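Local coordinates for protein octopine dehydrogenase (Pecten maximus, PDB 3C7A) that catalyses the NADH-dependent reductive condensation of L-arginine with pyruvate to D-octopine, and the reverse oxidation with NAD(+), at residues Ser250-Asp255 with Pro349-Leu354; Glu285-Asp290 with Tyr294-Thr299. All blocks are in the same frame, centred on the assembly; numbering follows the deposited sequence.

Contact 1: Ser250-Asp255 with Pro349-Leu354; sequences SNECKD and PSNDKL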
loop_
_atom_site.group_PDB
_atom_site.type_symbol
_atom_site.label_atom_id
_atom_site.label_comp_id
_atom_site.label_asym_id
_atom_site.label_seq_id
_atom_site.Cartn_x
_atom_site.Cartn_y
_atom_site.Cartn_z
ATOM N N SER A 250 7.261 -12.306 -12.916
ATOM C CA SER A 250 5.911 -12.020 -13.416
ATOM C C SER A 250 5.174 -13.287 -13.867
ATOM O O SER A 250 3.963 -13.414 -13.657
ATOM C CB SER A 250 5.970 -11.006 -14.564
ATOM O OG SER A 250 4.680 -10.753 -15.100
ATOM N N ASN A 251 5.907 -14.210 -14.493
ATOM C CA ASN A 251 5.355 -15.502 -14.908
ATOM C C ASN A 251 4.906 -16.360 -13.720
ATOM O O ASN A 251 3.919 -17.095 -13.815
ATOM C CB ASN A 251 6.364 -16.273 -15.773
ATOM C CG ASN A 251 6.446 -15.750 -17.207
ATOM O OD1 ASN A 251 5.596 -14.978 -17.660
ATOM N ND2 ASN A 251 7.473 -16.181 -17.930
ATOM N N GLU A 252 5.631 -16.253 -12.607
ATOM C CA GLU A 252 5.287 -16.965 -11.371
ATOM C C GLU A 252 3.990 -16.451 -10.728
ATOM O O GLU A 252 3.259 -17.224 -10.101
ATOM C CB GLU A 252 6.458 -16.932 -10.376
ATOM C CG GLU A 252 7.583 -17.920 -10.717
ATOM C CD GLU A 252 8.856 -17.729 -9.894
ATOM O OE1 GLU A 252 8.859 -16.934 -8.930
ATOM O OE2 GLU A 252 9.869 -18.386 -10.219
ATOM N N CYS A 253 3.705 -15.159 -10.896
ATOM C CA CYS A 253 2.441 -14.562 -10.442
ATOM C C CYS A 253 1.225 -15.166 -11.165
ATOM O O CYS A 253 0.168 -15.360 -10.559
ATOM C CB CYS A 253 2.459 -13.035 -10.618
ATOM S SG CYS A 253 3.436 -12.104 -9.387
ATOM N N LYS A 254 1.390 -15.463 -12.454
ATOM C CA LYS A 254 0.335 -16.079 -13.267
ATOM C C LYS A 254 0.056 -17.537 -12.890
ATOM O O LYS A 254 -1.102 -17.964 -12.876
ATOM C CB LYS A 254 0.664 -15.964 -14.760
ATOM C CG LYS A 254 0.332 -14.600 -15.362
ATOM C CD LYS A 254 1.123 -14.302 -16.633
ATOM C CE LYS A 254 0.522 -14.956 -17.876
ATOM N NZ LYS A 254 1.045 -16.336 -18.105
ATOM N N ASP A 255 1.117 -18.288 -12.585
ATOM C CA ASP A 255 1.006 -19.686 -12.150
ATOM C C ASP A 255 0.149 -19.848 -10.889
ATOM O O ASP A 255 -0.634 -20.796 -10.782
ATOM C CB ASP A 255 2.395 -20.294 -11.907
ATOM C CG ASP A 255 3.191 -20.505 -13.192
ATOM O OD1 ASP A 255 2.590 -20.647 -14.279
ATOM O OD2 ASP A 255 4.437 -20.542 -13.105
ATOM N N PRO A 349 10.816 -20.445 -7.532
ATOM C CA PRO A 349 12.276 -20.375 -7.331
ATOM C C PRO A 349 12.931 -18.995 -7.493
ATOM O O PRO A 349 13.892 -18.692 -6.780
ATOM C CB PRO A 349 12.825 -21.349 -8.384
ATOM C CG PRO A 349 11.762 -21.429 -9.419
ATOM C CD PRO A 349 10.471 -21.319 -8.670
ATOM N N SER A 350 12.425 -18.178 -8.418
ATOM C CA SER A 350 12.979 -16.841 -8.664
ATOM C C SER A 350 12.663 -15.846 -7.542
ATOM O O SER A 350 13.521 -15.042 -7.163
ATOM C CB SER A 350 12.511 -16.290 -10.015
ATOM O OG SER A 350 13.217 -16.895 -11.087
ATOM N N ASN A 351 11.435 -15.903 -7.025
ATOM C CA ASN A 351 11.029 -15.083 -5.878
ATOM C C ASN A 351 11.796 -15.440 -4.601
ATOM O O ASN A 351 12.130 -14.556 -3.809
ATOM C CB ASN A 351 9.515 -15.183 -5.635
ATOM C CG ASN A 351 8.708 -14.232 -6.514
ATOM O OD1 ASN A 351 8.281 -13.167 -6.064
ATOM N ND2 ASN A 351 8.493 -14.616 -7.766
ATOM N N ASP A 352 12.073 -16.733 -4.414
ATOM C CA ASP A 352 12.811 -17.233 -3.245
ATOM C C ASP A 352 14.233 -16.674 -3.142
ATOM O O ASP A 352 14.709 -16.372 -2.043
ATOM C CB ASP A 352 12.869 -18.768 -3.256
ATOM C CG ASP A 352 11.529 -19.424 -2.941
ATOM O OD1 ASP A 352 10.617 -18.749 -2.412
ATOM O OD2 ASP A 352 11.392 -20.634 -3.220
ATOM N N LYS A 353 14.901 -16.540 -4.289
ATOM C CA LYS A 353 16.296 -16.092 -4.348
ATOM C C LYS A 353 16.476 -14.649 -3.871
ATOM O O LYS A 353 17.462 -14.329 -3.201
ATOM C CB LYS A 353 16.858 -16.270 -5.764
ATOM C CG LYS A 353 18.377 -16.103 -5.869
ATOM C CD LYS A 353 18.926 -16.647 -7.185
ATOM C CE LYS A 353 18.740 -15.668 -8.334
ATOM N NZ LYS A 353 19.179 -16.255 -9.630
ATOM N N LEU A 354 15.519 -13.790 -4.215
ATOM C CA LEU A 354 15.553 -12.380 -3.820
ATOM C C LEU A 354 15.246 -12.179 -2.336
ATOM O O LEU A 354 15.757 -11.244 -1.717
ATOM C CB LEU A 354 14.597 -11.545 -4.688
ATOM C CG LEU A 354 14.884 -11.448 -6.193
ATOM C CD1 LEU A 354 13.693 -10.852 -6.935
ATOM C CD2 LEU A 354 16.156 -10.648 -6.486
#

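Contact 2: Glu285-Asp290 with Tyr294-Thr299; sequences EDIQDD and YHAITT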
loop_
_atom_site.group_PDB
_atom_site.type_symbol
_atom_site.label_atom_id
_atom_site.label_comp_id
_atom_site.label_asym_id
_atom_site.label_seq_id
_atom_site.Cartn_x
_atom_site.Cartn_y
_atom_site.Cartn_z
ATOM N N GLU A 285 2.465 7.127 -23.971
ATOM C CA GLU A 285 2.807 8.475 -24.435
ATOM C C GLU A 285 4.241 8.898 -24.080
ATOM O O GLU A 285 4.779 9.835 -24.676
ATOM C CB GLU A 285 1.797 9.502 -23.904
ATOM C CG GLU A 285 1.663 10.754 -24.774
ATOM C CD GLU A 285 0.749 11.818 -24.177
ATOM O OE1 GLU A 285 -0.190 11.468 -23.427
ATOM O OE2 GLU A 285 0.971 13.014 -24.470
ATOM N N ASP A 286 4.852 8.198 -23.123
ATOM C CA ASP A 286 6.190 8.546 -22.626
ATOM C C ASP A 286 7.321 7.650 -23.151
ATOM O O ASP A 286 8.497 7.998 -23.023
ATOM C CB ASP A 286 6.201 8.561 -21.091
ATOM C CG ASP A 286 5.344 9.676 -20.506
ATOM O OD1 ASP A 286 5.507 10.845 -20.916
ATOM O OD2 ASP A 286 4.512 9.381 -19.622
ATOM N N ILE A 287 6.965 6.506 -23.737
ATOM C CA ILE A 287 7.951 5.531 -24.223
ATOM C C ILE A 287 8.386 5.823 -25.666
ATOM O O ILE A 287 7.549 6.074 -26.536
ATOM C CB ILE A 287 7.423 4.072 -24.092
ATOM C CG1 ILE A 287 7.216 3.709 -22.615
ATOM C CG2 ILE A 287 8.378 3.074 -24.755
ATOM C CD1 ILE A 287 6.327 2.495 -22.381
ATOM N N GLN A 288 9.699 5.786 -25.903
ATOM C CA GLN A 288 10.268 6.046 -27.228
ATOM C C GLN A 288 10.334 4.781 -28.095
ATOM O O GLN A 288 10.007 4.822 -29.283
ATOM C CB GLN A 288 11.663 6.671 -27.097
ATOM C CG GLN A 288 11.955 7.815 -28.074
ATOM C CD GLN A 288 11.977 7.385 -29.535
ATOM O OE1 GLN A 288 12.583 6.372 -29.893
ATOM N NE2 GLN A 288 11.321 8.166 -30.389
ATOM N N ASP A 289 10.758 3.670 -27.492
ATOM C CA ASP A 289 10.901 2.387 -28.186
ATOM C C ASP A 289 10.320 1.255 -27.331
ATOM O O ASP A 289 10.740 1.062 -26.186
ATOM C CB ASP A 289 12.379 2.126 -28.504
ATOM C CG ASP A 289 12.590 0.934 -29.428
ATOM O OD1 ASP A 289 11.641 0.522 -30.131
ATOM O OD2 ASP A 289 13.725 0.412 -29.460
ATOM N N ASP A 290 9.371 0.504 -27.894
ATOM C CA ASP A 290 8.569 -0.448 -27.111
ATOM C C ASP A 290 8.591 -1.925 -27.557
ATOM O O ASP A 290 7.710 -2.698 -27.168
ATOM C CB ASP A 290 7.113 0.051 -27.008
ATOM C CG ASP A 290 6.362 0.017 -28.348
ATOM O OD1 ASP A 290 6.929 -0.425 -29.373
ATOM O OD2 ASP A 290 5.185 0.440 -28.371
ATOM N N TYR A 294 13.096 -4.587 -21.991
ATOM C CA TYR A 294 14.348 -3.861 -21.749
ATOM C C TYR A 294 14.305 -2.436 -22.309
ATOM O O TYR A 294 14.718 -1.488 -21.637
ATOM C CB TYR A 294 15.548 -4.638 -22.318
ATOM C CG TYR A 294 16.870 -3.889 -22.270
ATOM C CD1 TYR A 294 17.650 -3.878 -21.112
ATOM C CD2 TYR A 294 17.341 -3.197 -23.388
ATOM C CE1 TYR A 294 18.864 -3.189 -21.066
ATOM C CE2 TYR A 294 18.551 -2.506 -23.353
ATOM C CZ TYR A 294 19.308 -2.506 -22.191
ATOM O OH TYR A 294 20.502 -1.823 -22.159
ATOM N N HIS A 295 13.802 -2.297 -23.534
ATOM C CA HIS A 295 13.709 -0.997 -24.201
ATOM C C HIS A 295 12.574 -0.122 -23.663
ATOM O O HIS A 295 12.678 1.106 -23.677
ATOM C CB HIS A 295 13.573 -1.175 -25.717
ATOM C CG HIS A 295 14.843 -1.591 -26.393
ATOM N ND1 HIS A 295 15.172 -2.912 -26.613
ATOM C CD2 HIS A 295 15.867 -0.860 -26.896
ATOM C CE1 HIS A 295 16.342 -2.977 -27.222
ATOM N NE2 HIS A 295 16.785 -1.745 -27.406
ATOM N N ALA A 296 11.502 -0.756 -23.190
ATOM C CA ALA A 296 10.339 -0.041 -22.648
ATOM C C ALA A 296 10.642 0.699 -21.341
ATOM O O ALA A 296 10.115 1.789 -21.103
ATOM C CB ALA A 296 9.163 -0.997 -22.464
ATOM N N ILE A 297 11.488 0.100 -20.502
ATOM C CA ILE A 297 11.874 0.693 -19.217
ATOM C C ILE A 297 12.979 1.746 -19.385
ATOM O O ILE A 297 12.884 2.842 -18.825
ATOM C CB ILE A 297 12.287 -0.393 -18.173
ATOM C CG1 ILE A 297 11.105 -1.323 -17.868
ATOM C CG2 ILE A 297 12.806 0.251 -16.881
ATOM C CD1 ILE A 297 11.467 -2.577 -17.082
ATOM N N THR A 298 14.010 1.415 -20.162
ATOM C CA THR A 298 15.173 2.299 -20.336
ATOM C C THR A 298 14.878 3.585 -21.112
ATOM O O THR A 298 15.550 4.598 -20.902
ATOM C CB THR A 298 16.383 1.567 -20.985
ATOM O OG1 THR A 298 15.968 0.897 -22.182
ATOM C CG2 THR A 298 16.989 0.553 -20.017
ATOM N N THR A 299 13.879 3.548 -21.995
ATOM C CA THR A 299 13.517 4.724 -22.802
ATOM C C THR A 299 12.239 5.434 -22.325
ATOM O O THR A 299 11.636 6.206 -23.075
ATOM C CB THR A 299 13.418 4.395 -24.323
ATOM O OG1 THR A 299 12.307 3.522 -24.567
ATOM C CG2 THR A 299 14.704 3.748 -24.834
#

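Contact 1: Ser250-Asp255 with Pro349-Leu354
Glu252 sends its carboxylate across to the first turn of helix 349-362 and meets backbone and side-chain N-H groups there. Glu252 OE2 accepts from Ser350 N at 3.1 Å, through the lone pair on the side of the other oxygen. Glu252 OE1 takes a short bond from Asn351 ND2, 2.6 Å, arriving nearly in line with the C-O bond and close to the amide plane; the carboxylate and amide planes are 41° apart. A weak third bond joins Asn351 N to Glu252 OE1 at 3.4 Å. Pro349 CD closes against Glu252 OE2 at 3.4 Å. The Glu252 chain, extended beyond CG (chi2 170°), reaches from one helix to the other, their segment axes 9.9 Å apart and at 123° between their N-to-C directions. Outside the two segments, Asn351 also packs on Met334 and Phe337 of helix 330-344, while Cys249 of helix 240-263 touches both Ser350 and Asn351. Here, within the alpha-helical domain, a carboxylate from one helix accepts bonds from N-H groups in the first turn of another. Main-chain N-H groups of a first helical turn lack acceptors within their own helix, and the positive end of the helix dipole probably favours the ionised form of the buried Glu252.

Contact 2: Glu285-Asp290 with Tyr294-Thr299
The imidazole of His295 has Tyr294 CD2 over one face, 3.9 Å above the plane and offset toward the rim. Asp289 OD2 approaches the same ring obliquely, 3.6 Å from His295 CD2. The side chains of Asp289 and His295 run side by side, with carboxylate and ring planes 57° apart, but His295 ND1 is hydrogen-bonded to Asp292 OD1. His291 also meets this imidazole. On the Tyr294 ring, Thr298 CG2 lies over one face and His295 ND1 at the edge, in plane. These groups sit where the loop after helix 275-282 doubles back along the short helix 293-298, at the surface of the alpha-helical domain. Thr299, the first residue to leave helical geometry, joins the two. With chi1 at 67°, its OG1 lies between the backbone N and the carbonyl carbon and turns back to donate to His295 O at 2.6 Å; Thr299 N reaches that oxygen from the opposite face of the carbonyl plane. Thr299 OG1 also weakly accepts from Asp289 N at 3.3 Å, and Thr299 O weakly accepts from Gln288 N at 3.5 Å. A valine in place of Thr299 would probably leave Asp289 N without this acceptor and His295 O without its hydroxyl donor. Ile287 lays CG1 against Ala296 O at 3.8 Å, and Ile287 CG2 comes within 4.0 Å of Thr299 OG1.

From the N terminus, the chain first builds the nucleotide-binding part, with a glycine-rich NADH-binding turn consistent with a Rossmann-type fold, and then enters the alpha-helical domain that holds both contacts. Residues 250-255, on the long helix 240-263, open contact 1. Helix 275-282 and the following loop lead to residues 285-290, and contact 2 closes almost at once with residues 294-299, a short local turn-back. The chain then passes through the hairpin 310-313/316-319 and helix 330-344 before residues 349-354 close contact 1. Contact 2 is therefore nested within the much larger excursion of contact 1. Their centres lie about 24 Å apart and their nearest atoms about 10 Å, without touching: one joins two helices, the other a loop and a helix.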